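Local coordinates for Rho GTPase-activating protein 5 (Homo sapiens, PDB 5U4V) that probably stimulates GTP hydrolysis by Rho-type GTPases and carries a pseudoGTPase domain, the part described here, with the fold of a G domain, at residues C73-N76 against S80-F83; N25-Q30 against D34-D39. All coordinates share one frame; numbering follows the deposited sequence.

Overall arrangement
Both contacts belong to one pseudoGTPase domain and reach the same mixed beta-sheet, but they hold different elements. Contact 1 ties the end of strand 69-75, inside the sheet, to the first turn of helix 78-96. It is partly buried and combines a ring face under a leucine methyl with one hydrogen bond. Contact 2 joins the last part of helix 19-28 to strand 36-38, at the edge of the sheet. It lies at the surface, and no hydrogen bond crosses it; a tyrosine ring edge leans on the helix instead. The centres of the two contacts are about 23 Å apart, on opposite sides of the chain's centre.

Contact 1: C73-N76 against S80-F83; sequences CVFN and SLSF
Strand 69-75 ends here and the chain turns tightly into helix 78-96, so that the CA atoms of Phe-75 and Ser-80 are only 4.8 Å apart. Leu-81 CD1 sits over one face of the Phe-75 ring. It stands 3.4 Å from the ring centroid and 8° off the ring normal, a CH-pi contact. The two side chains run side by side and point the same way. Phe-75 CG lies between its backbone N and carbonyl carbon (chi1 63°), which lays the ring alongside the Leu-81 side chain. At the base, Phe-75 CB is 3.5 Å from Leu-81 N and 3.6 Å from Ser-80 OG. The serine hydroxyl also ties the helix to the residue just after the strand: the backbone N-H of Asn-76 bonds to Ser-80 OG, N to OG 2.8 Å, at an N-H...O angle of 152°. Ser-77 OG is a further partner of this hydroxyl. An alanine in place of Phe-75 removes the ring, and Leu-81 CD1 would then probably be left without its aromatic face, with a gap opened beside the helix. The contact is the strand-to-helix turn of a beta-alpha-beta unit whose next strand is 109-114. There Phe-75 touches Leu-113, and its backbone bonds to Ile-112 and Ala-114. Val-74 packs against Leu-19 and Leu-23 of helix 19-28.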
ATOM      1  N   CYS A  73      -1.738  -1.021  -1.252  1.00 45.05           N
ATOM      2  CA  CYS A  73      -2.420  -1.803  -2.271  1.00 43.25           C
ATOM      3  C   CYS A  73      -1.568  -1.882  -3.518  1.00 41.99           C
ATOM      4  O   CYS A  73      -1.283  -0.873  -4.163  1.00 42.02           O
ATOM      5  CB  CYS A  73      -3.804  -1.213  -2.580  1.00 43.71           C
ATOM      6  SG  CYS A  73      -4.816  -0.851  -1.121  1.00 47.50           S
ATOM      7  N   VAL A  74      -1.165  -3.095  -3.848  1.00 41.24           N
ATOM      8  CA  VAL A  74      -0.173  -3.392  -4.881  1.00 39.53           C
ATOM      9  C   VAL A  74      -0.892  -4.172  -5.984  1.00 39.72           C
ATOM     10  O   VAL A  74      -1.726  -5.023  -5.727  1.00 39.18           O
ATOM     11  CB  VAL A  74       0.997  -4.266  -4.327  1.00 40.58           C
ATOM     12  CG1 VAL A  74       2.179  -4.365  -5.280  1.00 40.10           C
ATOM     13  CG2 VAL A  74       1.438  -3.767  -2.995  1.00 42.32           C
ATOM     14  N   PHE A  75      -0.548  -3.850  -7.217  1.00 40.99           N
ATOM     15  CA  PHE A  75      -1.084  -4.496  -8.405  1.00 42.08           C
ATOM     16  C   PHE A  75      -0.034  -4.361  -9.510  1.00 43.75           C
ATOM     17  O   PHE A  75       0.790  -3.413  -9.491  1.00 41.44           O
ATOM     18  CB  PHE A  75      -2.413  -3.840  -8.824  1.00 41.20           C
ATOM     19  CG  PHE A  75      -2.285  -2.397  -9.211  1.00 40.86           C
ATOM     20  CD1 PHE A  75      -2.159  -1.406  -8.234  1.00 38.97           C
ATOM     21  CD2 PHE A  75      -2.204  -2.019 -10.578  1.00 40.58           C
ATOM     22  CE1 PHE A  75      -1.992  -0.088  -8.619  1.00 39.90           C
ATOM     23  CE2 PHE A  75      -2.036  -0.702 -10.922  1.00 39.53           C
ATOM     24  CZ  PHE A  75      -1.951   0.258  -9.955  1.00 39.15           C
ATOM     25  N   ASN A  76      -0.048  -5.315 -10.445  1.00 47.34           N
ATOM     26  CA  ASN A  76       0.877  -5.317 -11.563  1.00 50.15           C
ATOM     27  C   ASN A  76       0.221  -5.659 -12.916  1.00 53.50           C
ATOM     28  O   ASN A  76       0.903  -5.962 -13.902  1.00 55.24           O
ATOM     29  CB  ASN A  76       2.063  -6.246 -11.263  1.00 51.90           C
ATOM     30  CG  ASN A  76       1.679  -7.682 -11.187  1.00 53.23           C
ATOM     31  OD1 ASN A  76       0.500  -8.023 -11.182  1.00 56.73           O
ATOM     32  ND2 ASN A  76       2.685  -8.552 -11.129  1.00 54.82           N
ATOM     33  N   SER A  80      -4.968  -7.756 -11.242  1.00 55.00           N
ATOM     34  CA  SER A  80      -4.619  -7.303  -9.898  1.00 50.77           C
ATOM     35  C   SER A  80      -5.255  -5.961  -9.557  1.00 47.50           C
ATOM     36  O   SER A  80      -5.759  -5.774  -8.429  1.00 45.94           O
ATOM     37  CB  SER A  80      -3.103  -7.319  -9.673  1.00 50.34           C
ATOM     38  OG  SER A  80      -2.394  -6.842 -10.789  1.00 50.06           O
ATOM     39  N   LEU A  81      -5.279  -5.054 -10.529  1.00 46.21           N
ATOM     40  CA  LEU A  81      -5.968  -3.764 -10.345  1.00 46.64           C
ATOM     41  C   LEU A  81      -7.445  -3.912  -9.980  1.00 48.32           C
ATOM     42  O   LEU A  81      -7.954  -3.194  -9.140  1.00 48.98           O
ATOM     43  CB  LEU A  81      -5.830  -2.890 -11.572  1.00 46.53           C
ATOM     44  CG  LEU A  81      -6.295  -1.464 -11.204  1.00 47.53           C
ATOM     45  CD1 LEU A  81      -5.492  -0.823 -10.066  1.00 46.26           C
ATOM     46  CD2 LEU A  81      -6.411  -0.529 -12.385  1.00 45.79           C
ATOM     47  N   SER A  82      -8.113  -4.862 -10.627  1.00 51.20           N
ATOM     48  CA  SER A  82      -9.549  -5.123 -10.419  1.00 51.73           C
ATOM     49  C   SER A  82      -9.838  -5.749  -9.065  1.00 51.20           C
ATOM     50  O   SER A  82     -10.766  -5.320  -8.385  1.00 50.60           O
ATOM     51  CB  SER A  82     -10.108  -6.021 -11.534  1.00 54.65           C
ATOM     52  OG  SER A  82      -9.412  -7.252 -11.589  1.00 57.07           O
ATOM     53  N   PHE A  83      -9.050  -6.763  -8.688  1.00 51.37           N
ATOM     54  CA  PHE A  83      -9.099  -7.355  -7.355  1.00 52.02           C
ATOM     55  C   PHE A  83      -9.041  -6.266  -6.274  1.00 50.71           C
ATOM     56  O   PHE A  83      -9.817  -6.288  -5.354  1.00 54.54           O
ATOM     57  CB  PHE A  83      -7.951  -8.373  -7.210  1.00 53.96           C
ATOM     58  CG  PHE A  83      -7.732  -8.857  -5.814  1.00 55.20           C
ATOM     59  CD1 PHE A  83      -6.893  -8.165  -4.940  1.00 53.79           C
ATOM     60  CD2 PHE A  83      -8.368 -10.005  -5.366  1.00 59.17           C
ATOM     61  CE1 PHE A  83      -6.702  -8.596  -3.635  1.00 55.15           C
ATOM     62  CE2 PHE A  83      -8.199 -10.447  -4.051  1.00 60.14           C
ATOM     63  CZ  PHE A  83      -7.362  -9.739  -3.183  1.00 58.49           C
TER

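Contact 2: N25-Q30 against D34-D39; sequences NEIRTQ and DEYALD
The carbonyl oxygen of Ile-27 has two neighbours: it accepts the backbone N-H of Gln-30, N to O 3.0 Å, and it meets the edge of the Tyr-36 ring in plane, with Ile-27 O 3.5 Å from Tyr-36 CE1. This is the first helix of a G-domain fold meeting the sheet-edge strand that follows it. In small GTPases the link between these two elements carries switch I. Here the two elements are held by packing, and Tyr-36 does most of it. With chi1 at -57°, Tyr-36 CG is set opposite its carbonyl carbon, which sends the ring across to the helix. The same CE1 touches the buried Ile-27, whose CG2 is 3.9 Å from Tyr-36 CE1; the two side chains cross at about a right angle. At the far end of the ring, Tyr-36 OH lies 3.6 Å from Arg-28 CG. Thus Arg-28 offers the start of its side chain, and not its guanidinium, to the tyrosine. Its chain then runs extended from CG to NE, and its NH2 bonds to the carbonyl oxygen of Leu-47. Strand 41-50 completes the setting: the backbones of Tyr-43 and Tyr-36 are hydrogen-bonded, and the side chain of Tyr-36 touches Leu-45. Ile-27 also packs on Leu-47 and on Ile-159 of helix 156-173. The final residues of 25-30 are tied by a short polar chain. Thr-29 OG1 gives a hydrogen bond to Glu-26 O at 2.8 Å. In turn Gln-30 NE2 donates to Thr-29 OG1, at 3.1 Å with an N-H...O angle of 155°.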
ATOM      1  N   ASN A  25       7.926  -9.314   2.049  1.00 33.70           N
ATOM      2  CA  ASN A  25       9.263  -9.888   2.181  1.00 32.50           C
ATOM      3  C   ASN A  25      10.369  -8.886   1.880  1.00 34.32           C
ATOM      4  O   ASN A  25      11.391  -8.801   2.645  1.00 33.25           O
ATOM      5  CB  ASN A  25       9.450 -11.087   1.289  1.00 32.55           C
ATOM      6  CG  ASN A  25       8.535 -12.239   1.652  1.00 34.83           C
ATOM      7  OD1 ASN A  25       8.021 -12.331   2.763  1.00 37.08           O
ATOM      8  ND2 ASN A  25       8.380 -13.146   0.734  1.00 34.24           N
ATOM      9  N   GLU A  26      10.204  -8.174   0.767  1.00 35.36           N
ATOM     10  CA  GLU A  26      11.170  -7.182   0.313  1.00 41.27           C
ATOM     11  C   GLU A  26      11.469  -6.175   1.386  1.00 40.06           C
ATOM     12  O   GLU A  26      12.627  -5.860   1.633  1.00 44.12           O
ATOM     13  CB  GLU A  26      10.641  -6.441  -0.897  1.00 44.71           C
ATOM     14  CG  GLU A  26      11.541  -5.337  -1.381  1.00 53.21           C
ATOM     15  CD  GLU A  26      12.338  -5.766  -2.591  1.00 56.08           C
ATOM     16  OE1 GLU A  26      13.454  -5.256  -2.776  1.00 64.94           O
ATOM     17  OE2 GLU A  26      11.852  -6.622  -3.344  1.00 58.09           O
ATOM     18  N   ILE A  27      10.418  -5.691   2.027  1.00 36.87           N
ATOM     19  CA  ILE A  27      10.518  -4.708   3.072  1.00 35.69           C
ATOM     20  C   ILE A  27      11.174  -5.273   4.357  1.00 36.75           C
ATOM     21  O   ILE A  27      12.019  -4.608   4.957  1.00 38.99           O
ATOM     22  CB  ILE A  27       9.160  -4.062   3.404  1.00 35.46           C
ATOM     23  CG1 ILE A  27       8.545  -3.355   2.188  1.00 38.70           C
ATOM     24  CG2 ILE A  27       9.314  -3.051   4.535  1.00 37.05           C
ATOM     25  CD1 ILE A  27       7.295  -2.525   2.484  1.00 40.14           C
ATOM     26  N   ARG A  28      10.783  -6.468   4.778  1.00 33.20           N
ATOM     27  CA  ARG A  28      11.356  -7.090   5.982  1.00 31.94           C
ATOM     28  C   ARG A  28      12.857  -7.334   5.934  1.00 34.29           C
ATOM     29  O   ARG A  28      13.500  -7.311   6.978  1.00 35.03           O
ATOM     30  CB  ARG A  28      10.642  -8.402   6.329  1.00 31.35           C
ATOM     31  CG  ARG A  28       9.309  -8.215   7.056  1.00 29.82           C
ATOM     32  CD  ARG A  28       8.545  -9.489   7.001  1.00 30.16           C
ATOM     33  NE  ARG A  28       7.133  -9.331   7.337  1.00 30.58           N
ATOM     34  CZ  ARG A  28       6.236 -10.315   7.278  1.00 30.77           C
ATOM     35  NH1 ARG A  28       6.575 -11.541   6.935  1.00 30.24           N
ATOM     36  NH2 ARG A  28       4.989 -10.064   7.604  1.00 32.27           N
ATOM     37  N   THR A  29      13.422  -7.547   4.733  1.00 34.39           N
ATOM     38  CA  THR A  29      14.852  -7.774   4.623  1.00 38.02           C
ATOM     39  C   THR A  29      15.647  -6.506   5.026  1.00 42.61           C
ATOM     40  O   THR A  29      16.872  -6.553   5.155  1.00 43.56           O
ATOM     41  CB  THR A  29      15.317  -8.165   3.210  1.00 36.96           C
ATOM     42  OG1 THR A  29      15.016  -7.108   2.295  1.00 36.68           O
ATOM     43  CG2 THR A  29      14.726  -9.429   2.768  1.00 34.80           C
ATOM     44  N   GLN A  30      14.933  -5.385   5.186  1.00 44.88           N
ATOM     45  CA  GLN A  30      15.573  -4.115   5.499  1.00 50.50           C
ATOM     46  C   GLN A  30      15.384  -3.762   6.960  1.00 54.62           C
ATOM     47  O   GLN A  30      15.856  -2.734   7.378  1.00 52.76           O
ATOM     48  CB  GLN A  30      15.059  -2.989   4.590  1.00 49.50           C
ATOM     49  CG  GLN A  30      15.261  -3.236   3.098  1.00 49.66           C
ATOM     50  CD  GLN A  30      16.715  -3.512   2.729  1.00 53.76           C
ATOM     51  OE1 GLN A  30      17.610  -2.690   2.960  1.00 56.55           O
ATOM     52  NE2 GLN A  30      16.950  -4.662   2.126  1.00 54.19           N
ATOM     53  N   ASP A  34      14.548  -5.451  13.871  1.00 70.72           N
ATOM     54  CA  ASP A  34      13.111  -5.644  13.740  1.00 67.14           C
ATOM     55  C   ASP A  34      12.411  -4.297  13.788  1.00 64.61           C
ATOM     56  O   ASP A  34      11.359  -4.156  14.392  1.00 65.06           O
ATOM     57  CB  ASP A  34      12.577  -6.576  14.852  1.00 72.86           C
ATOM     58  CG  ASP A  34      13.382  -7.865  14.992  1.00 75.05           C
ATOM     59  OD1 ASP A  34      13.991  -8.279  13.997  1.00 74.35           O
ATOM     60  OD2 ASP A  34      13.402  -8.465  16.094  1.00 79.59           O
ATOM     61  N   GLU A  35      13.017  -3.294  13.167  1.00 62.67           N
ATOM     62  CA  GLU A  35      12.468  -1.948  13.140  1.00 60.09           C
ATOM     63  C   GLU A  35      12.905  -1.261  11.845  1.00 58.21           C
ATOM     64  O   GLU A  35      13.662  -1.829  11.070  1.00 57.37           O
ATOM     65  CB  GLU A  35      12.941  -1.192  14.363  1.00 64.93           C
ATOM     66  CG  GLU A  35      11.995  -0.118  14.776  1.00 65.62           C
ATOM     67  CD  GLU A  35      11.843   0.056  16.272  1.00 71.71           C
ATOM     68  OE1 GLU A  35      11.050   0.957  16.645  1.00 69.95           O
ATOM     69  OE2 GLU A  35      12.512  -0.673  17.069  1.00 75.18           O
ATOM     70  N   TYR A  36      12.404  -0.065  11.570  1.00 57.15           N
ATOM     71  CA  TYR A  36      12.643   0.538  10.262  1.00 54.75           C
ATOM     72  C   TYR A  36      13.066   1.970  10.346  1.00 58.25           C
ATOM     73  O   TYR A  36      12.537   2.746  11.118  1.00 59.68           O
ATOM     74  CB  TYR A  36      11.430   0.396   9.374  1.00 50.93           C
ATOM     75  CG  TYR A  36      11.024  -1.029   9.199  1.00 48.23           C
ATOM     76  CD1 TYR A  36      11.543  -1.783   8.159  1.00 46.35           C
ATOM     77  CD2 TYR A  36      10.156  -1.644  10.098  1.00 48.10           C
ATOM     78  CE1 TYR A  36      11.172  -3.110   7.990  1.00 44.23           C
ATOM     79  CE2 TYR A  36       9.798  -2.969   9.953  1.00 46.93           C
ATOM     80  CZ  TYR A  36      10.282  -3.699   8.872  1.00 45.14           C
ATOM     81  OH  TYR A  36       9.920  -5.047   8.747  1.00 41.87           O
ATOM     82  N   ALA A  37      14.048   2.310   9.535  1.00 60.08           N
ATOM     83  CA  ALA A  37      14.593   3.635   9.503  1.00 58.78           C
ATOM     84  C   ALA A  37      14.099   4.372   8.276  1.00 58.00           C
ATOM     85  O   ALA A  37      14.294   3.943   7.120  1.00 55.92           O
ATOM     86  CB  ALA A  37      16.083   3.546   9.473  1.00 61.53           C
ATOM     87  N   LEU A  38      13.428   5.480   8.531  1.00 58.90           N
ATOM     88  CA  LEU A  38      12.922   6.305   7.460  1.00 59.29           C
ATOM     89  C   LEU A  38      13.033   7.760   7.858  1.00 61.97           C
ATOM     90  O   LEU A  38      12.544   8.161   8.921  1.00 59.47           O
ATOM     91  CB  LEU A  38      11.465   5.950   7.105  1.00 58.19           C
ATOM     92  CG  LEU A  38      10.814   6.863   6.063  1.00 60.25           C
ATOM     93  CD1 LEU A  38      11.221   6.441   4.658  1.00 58.24           C
ATOM     94  CD2 LEU A  38       9.289   6.798   6.208  1.00 58.29           C
ATOM     95  N   ASP A  39      13.687   8.546   6.991  1.00 64.75           N
ATOM     96  CA  ASP A  39      13.779   9.992   7.138  1.00 67.80           C
ATOM     97  C   ASP A  39      14.373  10.405   8.488  1.00 70.80           C
ATOM     98  O   ASP A  39      13.972  11.415   9.082  1.00 70.11           O
ATOM     99  CB  ASP A  39      12.398  10.635   6.913  1.00 70.09           C
ATOM    100  CG  ASP A  39      11.945  10.591   5.444  1.00 72.64           C
ATOM    101  OD1 ASP A  39      12.796  10.307   4.568  1.00 78.32           O
ATOM    102  OD2 ASP A  39      10.750  10.853   5.146  1.00 70.30           O
TER